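Local coordinates for protein STM4351 (Salmonella enterica, PDB 2Y7I) that binds arginine with high specificity as a periplasmic binding protein of the bacterial solute-binding protein 3 family, at residues A162-W167 and Y174-E179; Q128-A133 and A181-Y186; V29-D34 and P217-M222; S56-L61 and Q81-S86. All coordinates share one frame; numbering follows the deposited sequence.

In the fold
The chain folds into the two lobes expected of a periplasmic binding protein. The widest loop opens at 29-34, and all other contacts form before interaction 3 closes it at 217-222, bringing the C-terminal helix back to helix 31-42. Interaction 4 comes first within that span, with 56-61 and 81-86 joining a short helix to the stretch entering strand 84-85. Interaction 2 opens next at 128-133. Interaction 1, between 162-167 and 174-179, is complete before 181-186 closes interaction 2, so it is enclosed by that loop. No two loops cross. Interactions 3 and 4 tie together one lobe, interactions 1 and 2 the other.

Interaction 1: residues A162-W167 and Y174-E179; sequences AAIGKW and YAIMDE
W167 and I164 of helix 161-168 meet Y174 and I176 of the edge strand 174-176, in a beta-alpha-beta crossover built on the five-stranded mixed sheet of one lobe. Strand 156-160 leads into the helix, and the chain returns as strand 174-176 with strand 95-100 lying between the two, antiparallel to both. The six-membered ring of W167 presents its edge to a face of Y174 in a T-shaped pair. Their centroids lie 5.3 Å apart and the planes make an angle of 64°, so the pair is tilted from the perpendicular. W167 CH2 stands over the tyrosine ring, displaced toward its rim and 3.9 Å from Y174 CG. The same indole edge reaches the base of the side chain, with W167 CZ3 3.8 Å from Y174 CB, close to the indole plane. W167 gets there because its CG lies anti to the backbone N (chi1 -178°), which carries the indole toward the strand. Helix 142-150 adds to the cluster: F146 stacks on W167, and K150 touches both W167 and Y174. A turn earlier on the helix, I164 lies against V96 and V98 of strand 95-100, and I176 also packs on V96, so the two isoleucines share this intervening strand as a floor. I176 turns its CG1 branch to the helix, and the direct touch between the two side chains is I164 CG2 to I176 CG1 at 3.8 Å.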
loop_
_atom_site.group_PDB
_atom_site.type_symbol
_atom_site.label_atom_id
_atom_site.label_comp_id
_atom_site.label_asym_id
_atom_site.label_seq_id
_atom_site.Cartn_x
_atom_site.Cartn_y
_atom_site.Cartn_z
ATOM N N ALA A 162 12.305 -9.144 -10.700
ATOM C CA ALA A 162 11.044 -9.887 -10.635
ATOM C C ALA A 162 10.744 -10.615 -11.944
ATOM O O ALA A 162 10.322 -11.781 -11.940
ATOM C CB ALA A 162 9.866 -8.948 -10.248
ATOM N N ALA A 163 10.972 -9.929 -13.060
ATOM C CA ALA A 163 10.680 -10.485 -14.378
ATOM C C ALA A 163 11.639 -11.623 -14.708
ATOM O O ALA A 163 11.215 -12.692 -15.149
ATOM C CB ALA A 163 10.750 -9.397 -15.439
ATOM N N ILE A 164 12.925 -11.392 -14.469
ATOM C CA ILE A 164 13.959 -12.408 -14.713
ATOM C C ILE A 164 13.722 -13.608 -13.794
ATOM O O ILE A 164 13.751 -14.773 -14.235
ATOM C CB ILE A 164 15.383 -11.818 -14.500
ATOM C CG1 ILE A 164 15.716 -10.664 -15.486
ATOM C CG2 ILE A 164 16.462 -12.914 -14.458
ATOM C CD1 ILE A 164 15.289 -10.849 -16.906
ATOM N N GLY A 165 13.465 -13.319 -12.519
ATOM C CA GLY A 165 13.174 -14.351 -11.522
ATOM C C GLY A 165 12.021 -15.229 -11.954
ATOM O O GLY A 165 12.079 -16.464 -11.839
ATOM N N LYS A 166 10.967 -14.598 -12.470
ATOM C CA LYS A 166 9.803 -15.340 -12.947
ATOM C C LYS A 166 10.166 -16.286 -14.101
ATOM O O LYS A 166 9.794 -17.457 -14.093
ATOM C CB LYS A 166 8.675 -14.369 -13.331
ATOM C CG LYS A 166 7.472 -15.007 -13.994
ATOM C CD LYS A 166 6.453 -15.494 -12.968
ATOM C CE LYS A 166 5.038 -15.448 -13.548
ATOM N NZ LYS A 166 4.778 -16.615 -14.444
ATOM N N TRP A 167 10.909 -15.775 -15.080
ATOM C CA TRP A 167 11.336 -16.571 -16.234
ATOM C C TRP A 167 12.159 -17.773 -15.782
ATOM O O TRP A 167 12.033 -18.875 -16.339
ATOM C CB TRP A 167 12.144 -15.697 -17.210
ATOM C CG TRP A 167 12.589 -16.432 -18.460
ATOM C CD1 TRP A 167 11.828 -16.721 -19.564
ATOM C CD2 TRP A 167 13.886 -16.987 -18.710
ATOM N NE1 TRP A 167 12.573 -17.420 -20.484
ATOM C CE2 TRP A 167 13.844 -17.586 -19.991
ATOM C CE3 TRP A 167 15.086 -17.026 -17.977
ATOM C CZ2 TRP A 167 14.954 -18.229 -20.557
ATOM C CZ3 TRP A 167 16.196 -17.660 -18.543
ATOM C CH2 TRP A 167 16.117 -18.255 -19.824
ATOM N N TYR A 174 19.716 -21.726 -16.202
ATOM C CA TYR A 174 20.113 -20.326 -16.177
ATOM C C TYR A 174 20.089 -19.822 -14.737
ATOM O O TYR A 174 19.554 -20.502 -13.865
ATOM C CB TYR A 174 19.183 -19.519 -17.102
ATOM C CG TYR A 174 19.310 -20.024 -18.526
ATOM C CD1 TYR A 174 18.602 -21.151 -18.952
ATOM C CD2 TYR A 174 20.194 -19.423 -19.418
ATOM C CE1 TYR A 174 18.745 -21.641 -20.252
ATOM C CE2 TYR A 174 20.346 -19.903 -20.711
ATOM C CZ TYR A 174 19.627 -21.011 -21.118
ATOM O OH TYR A 174 19.788 -21.487 -22.400
ATOM N N ALA A 175 20.684 -18.655 -14.484
ATOM C CA ALA A 175 20.713 -18.084 -13.131
ATOM C C ALA A 175 20.916 -16.588 -13.192
ATOM O O ALA A 175 21.508 -16.068 -14.142
ATOM C CB ALA A 175 21.816 -18.723 -12.271
ATOM N N ILE A 176 20.418 -15.901 -12.164
ATOM C CA ILE A 176 20.687 -14.492 -11.980
ATOM C C ILE A 176 22.186 -14.340 -11.695
ATOM O O ILE A 176 22.743 -15.022 -10.820
ATOM C CB ILE A 176 19.845 -13.883 -10.823
ATOM C CG1 ILE A 176 18.366 -13.760 -11.225
ATOM C CG2 ILE A 176 20.396 -12.493 -10.422
ATOM C CD1 ILE A 176 17.415 -13.409 -10.041
ATOM N N MET A 177 22.820 -13.444 -12.442
ATOM C CA MET A 177 24.240 -13.172 -12.312
ATOM C C MET A 177 24.528 -12.468 -10.993
ATOM O O MET A 177 23.703 -11.694 -10.500
ATOM C CB MET A 177 24.715 -12.353 -13.512
ATOM C CG MET A 177 26.221 -12.323 -13.699
ATOM S SD MET A 177 26.734 -11.342 -15.136
ATOM C CE MET A 177 26.491 -9.691 -14.468
ATOM N N ASP A 178 25.692 -12.753 -10.410
ATOM C CA ASP A 178 26.014 -12.212 -9.090
ATOM C C ASP A 178 25.988 -10.676 -9.027
ATOM O O ASP A 178 25.379 -10.109 -8.110
ATOM C CB ASP A 178 27.328 -12.777 -8.549
ATOM C CG ASP A 178 27.177 -14.202 -8.018
ATOM O OD1 ASP A 178 26.027 -14.609 -7.743
ATOM O OD2 ASP A 178 28.200 -14.913 -7.872
ATOM N N GLU A 179 26.634 -10.008 -9.981
ATOM C CA GLU A 179 26.669 -8.548 -9.944
ATOM C C GLU A 179 25.356 -7.983 -10.464
ATOM O O GLU A 179 24.958 -8.274 -11.590
ATOM C CB GLU A 179 27.847 -7.969 -10.746
ATOM C CG GLU A 179 27.942 -6.438 -10.608
ATOM C CD GLU A 179 29.073 -5.795 -11.385
ATOM O OE1 GLU A 179 29.820 -6.494 -12.113
ATOM O OE2 GLU A 179 29.212 -4.560 -11.272
#

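Interaction 2: residues Q128-A133 and A181-Y186; sequences QDKQQA and ASDPDY
K130 and D183 bring their backbones nearest, with CA atoms 9.2 Å apart, and D129 and Y186 follow at 9.9 Å, so side chains span the gap between the end of helix 122-130 and the loop 181-186. Y186 makes the main crossing. Its hydroxyl donates from OH to D129 OD2 over 2.7 Å, reaching the oxygen on its anti side and only 16° out of the carboxylate plane. The carboxylate and the tyrosine ring are turned 64° against each other, and OD2 lies in the plane of the ring, at its edge. The bond thus satisfies the hydroxyl of a largely buried tyrosine, while R125 offers the same D129 oxygen a long, weak ion pair. K130 flanks the opposite ring edge. Bent at chi2 (-60°), its chain passes obliquely across the edge of Y186, with CE 3.5 Å from Y186 CE1 and near the ring plane. Its ammonium NZ remains 4.7 Å from D183 OD2, a separation at which attraction would be general rather than a formed salt bridge. D183 also shapes its own loop: OD1 accepts from D185 N at 2.9 Å, and D183 O accepts from Y186 N at the same length. The result is an Asx turn superimposed on a type I beta turn, which presents Y186 to the C-terminal end of the helix.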
loop_
_atom_site.group_PDB
_atom_site.type_symbol
_atom_site.label_atom_id
_atom_site.label_comp_id
_atom_site.label_asym_id
_atom_site.label_seq_id
_atom_site.Cartn_x
_atom_site.Cartn_y
_atom_site.Cartn_z
ATOM N N GLN A 128 24.026 1.004 -22.061
ATOM C CA GLN A 128 24.637 1.878 -23.071
ATOM C C GLN A 128 25.598 2.880 -22.451
ATOM O O GLN A 128 26.641 3.180 -23.030
ATOM C CB GLN A 128 23.560 2.603 -23.900
ATOM C CG GLN A 128 22.945 1.706 -24.974
ATOM C CD GLN A 128 21.747 2.319 -25.696
ATOM O OE1 GLN A 128 21.161 1.687 -26.584
ATOM N NE2 GLN A 128 21.369 3.530 -25.312
ATOM N N ASP A 129 25.240 3.394 -21.274
ATOM C CA ASP A 129 26.030 4.439 -20.628
ATOM C C ASP A 129 27.160 3.905 -19.783
ATOM O O ASP A 129 28.274 4.435 -19.837
ATOM C CB ASP A 129 25.152 5.309 -19.739
ATOM C CG ASP A 129 24.205 6.176 -20.523
ATOM O OD1 ASP A 129 24.347 6.261 -21.758
ATOM O OD2 ASP A 129 23.308 6.768 -19.895
ATOM N N LYS A 130 26.861 2.871 -18.997
ATOM C CA LYS A 130 27.727 2.453 -17.903
ATOM C C LYS A 130 28.433 1.118 -18.120
ATOM O O LYS A 130 29.302 0.751 -17.339
ATOM C CB LYS A 130 26.945 2.440 -16.578
ATOM C CG LYS A 130 26.315 3.797 -16.194
ATOM C CD LYS A 130 27.368 4.869 -16.053
ATOM C CE LYS A 130 26.819 6.138 -15.431
ATOM N NZ LYS A 130 27.908 7.144 -15.364
ATOM N N GLN A 131 28.074 0.404 -19.181
ATOM C CA GLN A 131 28.719 -0.867 -19.477
ATOM C C GLN A 131 29.050 -0.976 -20.959
ATOM O O GLN A 131 28.604 -1.898 -21.647
ATOM C CB GLN A 131 27.850 -2.048 -19.023
ATOM C CG GLN A 131 27.523 -2.079 -17.535
ATOM C CD GLN A 131 28.728 -2.324 -16.643
ATOM O OE1 GLN A 131 29.794 -2.761 -17.100
ATOM N NE2 GLN A 131 28.554 -2.068 -15.355
ATOM N N GLN A 132 29.882 -0.055 -21.430
ATOM C CA GLN A 132 30.120 0.104 -22.860
ATOM C C GLN A 132 30.941 -0.997 -23.526
ATOM O O GLN A 132 30.968 -1.082 -24.752
ATOM C CB GLN A 132 30.714 1.482 -23.145
ATOM C CG GLN A 132 29.797 2.600 -22.665
ATOM C CD GLN A 132 30.250 3.975 -23.099
ATOM O OE1 GLN A 132 31.362 4.148 -23.588
ATOM N NE2 GLN A 132 29.375 4.964 -22.933
ATOM N N ALA A 133 31.601 -1.838 -22.728
ATOM C CA ALA A 133 32.359 -2.966 -23.267
ATOM C C ALA A 133 31.442 -4.155 -23.586
ATOM O O ALA A 133 31.882 -5.148 -24.176
ATOM C CB ALA A 133 33.479 -3.377 -22.306
ATOM N N ALA A 181 22.821 -4.348 -10.969
ATOM C CA ALA A 181 22.934 -2.925 -11.304
ATOM C C ALA A 181 21.915 -2.152 -10.488
ATOM O O ALA A 181 20.722 -2.464 -10.514
ATOM C CB ALA A 181 22.698 -2.701 -12.788
ATOM N N SER A 182 22.390 -1.143 -9.767
ATOM C CA SER A 182 21.547 -0.390 -8.848
ATOM C C SER A 182 21.722 1.120 -8.978
ATOM O O SER A 182 20.973 1.880 -8.347
ATOM C CB SER A 182 21.825 -0.821 -7.402
ATOM O OG SER A 182 21.193 -2.058 -7.114
ATOM N N ASP A 183 22.698 1.538 -9.790
ATOM C CA ASP A 183 23.077 2.964 -9.941
ATOM C C ASP A 183 21.848 3.879 -9.844
ATOM O O ASP A 183 20.949 3.786 -10.687
ATOM C CB ASP A 183 23.824 3.167 -11.272
ATOM C CG ASP A 183 24.365 4.591 -11.456
ATOM O OD1 ASP A 183 23.821 5.552 -10.865
ATOM O OD2 ASP A 183 25.341 4.754 -12.218
ATOM N N PRO A 184 21.787 4.743 -8.808
ATOM C CA PRO A 184 20.556 5.523 -8.616
ATOM C C PRO A 184 20.323 6.647 -9.639
ATOM O O PRO A 184 19.276 7.286 -9.614
ATOM C CB PRO A 184 20.704 6.079 -7.195
ATOM C CG PRO A 184 22.176 6.117 -6.954
ATOM C CD PRO A 184 22.743 4.940 -7.696
ATOM N N ASP A 185 21.289 6.889 -10.521
ATOM C CA ASP A 185 21.060 7.740 -11.693
ATOM C C ASP A 185 20.114 7.047 -12.682
ATOM O O ASP A 185 19.511 7.706 -13.537
ATOM C CB ASP A 185 22.382 8.076 -12.394
ATOM C CG ASP A 185 23.215 9.085 -11.635
ATOM O OD1 ASP A 185 22.666 9.821 -10.785
ATOM O OD2 ASP A 185 24.434 9.144 -11.892
ATOM N N TYR A 186 19.975 5.723 -12.539
ATOM C CA TYR A 186 19.220 4.886 -13.471
ATOM C C TYR A 186 18.076 4.115 -12.813
ATOM O O TYR A 186 17.029 3.910 -13.425
ATOM C CB TYR A 186 20.173 3.910 -14.194
ATOM C CG TYR A 186 21.201 4.639 -15.028
ATOM C CD1 TYR A 186 22.392 5.091 -14.465
ATOM C CD2 TYR A 186 20.962 4.916 -16.378
ATOM C CE1 TYR A 186 23.326 5.799 -15.215
ATOM C CE2 TYR A 186 21.899 5.612 -17.138
ATOM C CZ TYR A 186 23.076 6.049 -16.548
ATOM O OH TYR A 186 23.994 6.746 -17.297
#

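Interaction 3: residues V29-D34 and P217-M222; sequences VGFDID and PEYAQM
The contact is a helix-helix packing in which the first turn of helix 31-42 meets the C-terminal helix 217-227, with F31 and D34 gripping M222. G30 occupies the N-cap position, and its carbonyl O accepts from D34 N at 3.0 Å, so F31 and D34 project from the same opening turn. The CA atoms of F31 and M222 lie 6.5 Å apart. F31, with CG anti to its backbone N (chi1 178°), sends its ring toward M222, and the two side chains cross at about a right angle. F31 CE1 makes an apolar touch with M222 CB at 4.0 Å. At the ring edge, F31 CD1 lies 3.8 Å from the carbonyl M222 O, which sits close to the ring plane. Y219, in one of its two modelled conformers, brings CE1 to 4.2 Å from F31 CZ. F227 and Y90 also meet this ring, F227 in an edge-to-face pair and Y90 with planes inclined at about 60°. The other helix answers with a straight thioether chain: M222 is extended beyond CG and reaches D34, then V35 and A38. D34 contributes its CB and backbone here, and its OD2 is hydrogen-bonded to W226 NE1. Elsewhere on the C-terminal helix, A220 packs against Q223 of the second subunit. M222 SD rests 3.8 Å from D34 CB, and the terminal methyl CE reaches D34 O at 3.5 Å.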
loop_
_atom_site.group_PDB
_atom_site.type_symbol
_atom_site.label_atom_id
_atom_site.label_comp_id
_atom_site.label_asym_id
_atom_site.label_seq_id
_atom_site.Cartn_x
_atom_site.Cartn_y
_atom_site.Cartn_z
ATOM N N VAL A 29 -2.936 -10.201 -17.953
ATOM C CA VAL A 29 -2.990 -10.453 -16.512
ATOM C C VAL A 29 -1.686 -9.993 -15.862
ATOM O O VAL A 29 -0.695 -9.746 -16.543
ATOM C CB VAL A 29 -3.229 -11.978 -16.187
ATOM C CG1 VAL A 29 -4.611 -12.436 -16.631
ATOM C CG2 VAL A 29 -2.143 -12.853 -16.822
ATOM N N GLY A 30 -1.682 -9.880 -14.540
ATOM C CA GLY A 30 -0.465 -9.515 -13.845
ATOM C C GLY A 30 -0.682 -8.526 -12.718
ATOM O O GLY A 30 -1.805 -8.062 -12.480
ATOM N N PHE A 31 0.412 -8.188 -12.040
ATOM C CA PHE A 31 0.361 -7.230 -10.947
ATOM C C PHE A 31 -0.214 -5.892 -11.406
ATOM O O PHE A 31 -1.139 -5.368 -10.778
ATOM C CB PHE A 31 1.739 -7.030 -10.333
ATOM C CG PHE A 31 1.761 -6.021 -9.219
ATOM C CD1 PHE A 31 1.252 -6.336 -7.966
ATOM C CD2 PHE A 31 2.313 -4.759 -9.425
ATOM C CE1 PHE A 31 1.288 -5.403 -6.923
ATOM C CE2 PHE A 31 2.358 -3.823 -8.391
ATOM C CZ PHE A 31 1.834 -4.148 -7.148
ATOM N N ASP A 32 0.316 -5.359 -12.512
ATOM C CA ASP A 32 -0.135 -4.046 -13.013
ATOM C C ASP A 32 -1.600 -4.047 -13.411
ATOM O O ASP A 32 -2.279 -3.035 -13.265
ATOM C CB ASP A 32 0.679 -3.595 -14.225
ATOM C CG ASP A 32 2.027 -3.026 -13.855
ATOM O OD1 ASP A 32 2.300 -2.776 -12.655
ATOM O OD2 ASP A 32 2.827 -2.814 -14.787
ATOM N N ILE A 33 -2.070 -5.173 -13.936
ATOM C CA ILE A 33 -3.466 -5.306 -14.355
ATOM C C ILE A 33 -4.384 -5.278 -13.132
ATOM O O ILE A 33 -5.437 -4.647 -13.157
ATOM C CB ILE A 33 -3.719 -6.593 -15.181
ATOM C CG1 ILE A 33 -2.703 -6.736 -16.336
ATOM C CG2 ILE A 33 -5.174 -6.645 -15.682
ATOM C CD1 ILE A 33 -2.530 -5.498 -17.235
ATOM N N ASP A 34 -3.980 -5.968 -12.071
ATOM C CA ASP A 34 -4.745 -5.972 -10.811
ATOM C C ASP A 34 -4.809 -4.583 -10.196
ATOM O O ASP A 34 -5.875 -4.145 -9.741
ATOM C CB ASP A 34 -4.173 -6.990 -9.817
ATOM C CG ASP A 34 -4.547 -8.419 -10.181
ATOM O OD1 ASP A 34 -5.209 -8.613 -11.220
ATOM O OD2 ASP A 34 -4.181 -9.346 -9.441
ATOM N N PRO A 217 -6.075 -3.950 2.317
ATOM C CA PRO A 217 -5.477 -5.279 2.507
ATOM C C PRO A 217 -5.270 -5.991 1.162
ATOM O O PRO A 217 -4.297 -6.733 1.001
ATOM C CB PRO A 217 -6.513 -6.012 3.354
ATOM C CG PRO A 217 -7.296 -4.932 4.029
ATOM C CD PRO A 217 -7.323 -3.780 3.083
ATOM N N GLU A 218 -6.165 -5.735 0.203
ATOM C CA GLU A 218 -6.100 -6.335 -1.142
ATOM C C GLU A 218 -4.814 -6.026 -1.895
ATOM O O GLU A 218 -4.323 -6.851 -2.667
ATOM C CB GLU A 218 -7.291 -5.891 -2.001
ATOM C CG GLU A 218 -8.634 -6.496 -1.589
ATOM C CD GLU A 218 -9.359 -5.694 -0.506
ATOM O OE1 GLU A 218 -8.788 -4.717 0.023
ATOM O OE2 GLU A 218 -10.510 -6.047 -0.177
ATOM N N TYR A 219 -4.266 -4.839 -1.658
ATOM C CA TYR A 219 -3.059 -4.407 -2.341
ATOM C C TYR A 219 -1.845 -5.163 -1.798
ATOM O O TYR A 219 -0.949 -5.524 -2.557
ATOM C CB TYR A 219 -2.940 -2.884 -2.233
ATOM C CG TYR A 219 -1.643 -2.270 -2.687
ATOM C CD1 TYR A 219 -1.297 -2.201 -4.040
ATOM C CD2 TYR A 219 -0.771 -1.722 -1.754
ATOM C CE1 TYR A 219 -0.094 -1.618 -4.434
ATOM C CE2 TYR A 219 0.408 -1.144 -2.131
ATOM C CZ TYR A 219 0.749 -1.091 -3.463
ATOM O OH TYR A 219 1.945 -0.505 -3.791
ATOM N N ALA A 220 -1.853 -5.461 -0.497
ATOM C CA ALA A 220 -0.833 -6.327 0.105
ATOM C C ALA A 220 -0.939 -7.744 -0.473
ATOM O O ALA A 220 0.076 -8.385 -0.768
ATOM C CB ALA A 220 -0.959 -6.344 1.617
ATOM N N GLN A 221 -2.175 -8.211 -0.656
ATOM C CA GLN A 221 -2.422 -9.530 -1.250
ATOM C C GLN A 221 -1.991 -9.618 -2.721
ATOM O O GLN A 221 -1.514 -10.665 -3.157
ATOM C CB GLN A 221 -3.890 -9.942 -1.077
ATOM C CG GLN A 221 -4.318 -10.103 0.381
ATOM C CD GLN A 221 -5.824 -9.988 0.575
ATOM O OE1 GLN A 221 -6.580 -9.794 -0.386
ATOM N NE2 GLN A 221 -6.268 -10.096 1.825
ATOM N N MET A 222 -2.141 -8.525 -3.476
ATOM C CA MET A 222 -1.649 -8.468 -4.870
ATOM C C MET A 222 -0.138 -8.682 -4.947
ATOM O O MET A 222 0.355 -9.389 -5.829
ATOM C CB MET A 222 -1.990 -7.127 -5.523
ATOM C CG MET A 222 -3.451 -6.925 -5.863
ATOM S SD MET A 222 -3.679 -5.245 -6.484
ATOM C CE MET A 222 -5.458 -5.089 -6.410
#

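Interaction 4: residues S56-L61 and Q81-S86; sequences SLIPSL and QQVSFS
I58 and L61, one turn apart on helix 57-62, close on V83 as the chain approaches strand 84-85. Ahead of them, S56 O accepts from S60 N at 3.0 Å, the bond that winds the opening turn. I58 is the first residue of 56-61 to touch the other segment and contributes most of that side's buried surface. Its CG2 branch lies anti to the backbone N and meets V83 CG1 at 3.8 Å, while I58 CG1 comes within 4.0 Å of the same methyl. Both aliphatic branches therefore straddle one methyl group of V83, and the two side chains cross at about a right angle. Q82 adds its CB, 3.9 Å from I58 CG2, at the border of the patch; this residue was modelled in two conformers, so the approach of its amide is uncertain. L61 comes next. A turn at chi2 (56°) carries CD2 to V83 CG1, again 3.8 Å away, so a single methyl is held between a leucine and an isoleucine. V83 divides its two methyls between neighbours: CG1 faces the helix, and CG2 lies over a face of F85, 3.6 Å above the ring plane and displaced toward its rim. R62 NH1 is hydrogen-bonded to Q82 O, and R196 NH1 to L61 O. The contact thus wedges helix 57-62 against the two-stranded sheet of 84-85 and 194-195, with A194 touching both L61 and V83, and R79 of helix 77-80 lying against I58 and F85.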
loop_
_atom_site.group_PDB
_atom_site.type_symbol
_atom_site.label_atom_id
_atom_site.label_comp_id
_atom_site.label_asym_id
_atom_site.label_seq_id
_atom_site.Cartn_x
_atom_site.Cartn_y
_atom_site.Cartn_z
ATOM N N SER A 56 6.835 2.120 -27.540
ATOM C CA SER A 56 5.812 2.885 -28.264
ATOM C C SER A 56 4.750 3.479 -27.334
ATOM O O SER A 56 3.862 4.205 -27.792
ATOM C CB SER A 56 5.122 2.010 -29.320
ATOM O OG SER A 56 4.216 1.105 -28.698
ATOM N N LEU A 57 4.853 3.179 -26.041
ATOM C CA LEU A 57 3.782 3.518 -25.098
ATOM C C LEU A 57 3.706 5.008 -24.803
ATOM O O LEU A 57 2.626 5.599 -24.869
ATOM C CB LEU A 57 3.927 2.726 -23.800
ATOM C CG LEU A 57 3.587 1.231 -23.849
ATOM C CD1 LEU A 57 3.990 0.585 -22.536
ATOM C CD2 LEU A 57 2.099 0.985 -24.166
ATOM N N ILE A 58 4.842 5.602 -24.447
ATOM C CA ILE A 58 4.864 7.049 -24.209
ATOM C C ILE A 58 4.450 7.871 -25.447
ATOM O O ILE A 58 3.594 8.747 -25.329
ATOM C CB ILE A 58 6.180 7.516 -23.549
ATOM C CG1 ILE A 58 6.141 7.140 -22.061
ATOM C CG2 ILE A 58 6.381 9.040 -23.705
ATOM C CD1 ILE A 58 7.487 7.189 -21.372
ATOM N N PRO A 59 5.038 7.582 -26.637
ATOM C CA PRO A 59 4.599 8.261 -27.860
ATOM C C PRO A 59 3.103 8.136 -28.171
ATOM O O PRO A 59 2.472 9.132 -28.539
ATOM C CB PRO A 59 5.430 7.585 -28.953
ATOM C CG PRO A 59 6.664 7.171 -28.268
ATOM C CD PRO A 59 6.277 6.811 -26.859
ATOM N N SER A 60 2.540 6.940 -28.008
ATOM C CA SER A 60 1.111 6.728 -28.237
ATOM C C SER A 60 0.251 7.469 -27.216
ATOM O O SER A 60 -0.803 7.994 -27.559
ATOM C CB SER A 60 0.773 5.234 -28.228
ATOM O OG SER A 60 1.345 4.578 -29.342
ATOM N N LEU A 61 0.701 7.492 -25.960
ATOM C CA LEU A 61 0.032 8.263 -24.908
ATOM C C LEU A 61 -0.042 9.741 -25.285
ATOM O O LEU A 61 -1.110 10.373 -25.193
ATOM C CB LEU A 61 0.773 8.090 -23.567
ATOM C CG LEU A 61 0.245 8.816 -22.319
ATOM C CD1 LEU A 61 -1.230 8.483 -22.017
ATOM C CD2 LEU A 61 1.121 8.494 -21.121
ATOM N N GLN A 81 9.842 14.376 -18.344
ATOM C CA GLN A 81 9.819 15.475 -19.320
ATOM C C GLN A 81 8.736 15.266 -20.382
ATOM O O GLN A 81 8.307 16.221 -21.035
ATOM C CB GLN A 81 11.168 15.606 -20.041
ATOM C CG GLN A 81 12.402 15.792 -19.155
ATOM C CD GLN A 81 13.690 15.936 -19.962
ATOM O OE1 GLN A 81 13.945 15.170 -20.896
ATOM N NE2 GLN A 81 14.507 16.928 -19.607
ATOM N N GLN A 82 8.300 14.019 -20.546
ATOM C CA GLN A 82 7.393 13.639 -21.629
ATOM C C GLN A 82 5.962 13.425 -21.166
ATOM O O GLN A 82 5.023 13.682 -21.918
ATOM C CB GLN A 82 7.891 12.358 -22.302
ATOM C CG GLN A 82 9.357 12.397 -22.674
ATOM C CD GLN A 82 9.835 11.102 -23.284
ATOM O OE1 GLN A 82 9.497 10.014 -22.811
ATOM N NE2 GLN A 82 10.636 11.207 -24.338
ATOM N N VAL A 83 5.805 12.927 -19.941
ATOM C CA VAL A 83 4.485 12.560 -19.404
ATOM C C VAL A 83 4.342 12.992 -17.940
ATOM O O VAL A 83 5.327 13.344 -17.298
ATOM C CB VAL A 83 4.234 11.021 -19.462
ATOM C CG1 VAL A 83 4.313 10.490 -20.887
ATOM C CG2 VAL A 83 5.207 10.272 -18.554
ATOM N N SER A 84 3.120 12.922 -17.425
ATOM C CA SER A 84 2.867 13.106 -15.999
ATOM C C SER A 84 2.694 11.742 -15.332
ATOM O O SER A 84 1.935 10.905 -15.821
ATOM C CB SER A 84 1.613 13.946 -15.786
ATOM O OG SER A 84 1.809 15.263 -16.254
ATOM N N PHE A 85 3.400 11.512 -14.227
ATOM C CA PHE A 85 3.210 10.286 -13.456
ATOM C C PHE A 85 2.362 10.486 -12.206
ATOM O O PHE A 85 2.368 11.555 -11.595
ATOM C CB PHE A 85 4.546 9.693 -13.024
ATOM C CG PHE A 85 5.310 9.010 -14.133
ATOM C CD1 PHE A 85 4.961 7.730 -14.557
ATOM C CD2 PHE A 85 6.403 9.635 -14.721
ATOM C CE1 PHE A 85 5.684 7.081 -15.569
ATOM C CE2 PHE A 85 7.132 9.000 -15.728
ATOM C CZ PHE A 85 6.770 7.722 -16.151
ATOM N N SER A 86 1.647 9.427 -11.842
ATOM C CA SER A 86 1.046 9.292 -10.532
ATOM C C SER A 86 2.135 9.169 -9.470
ATOM O O SER A 86 3.327 9.070 -9.779
ATOM C CB SER A 86 0.183 8.031 -10.474
ATOM O OG SER A 86 0.993 6.866 -10.615
#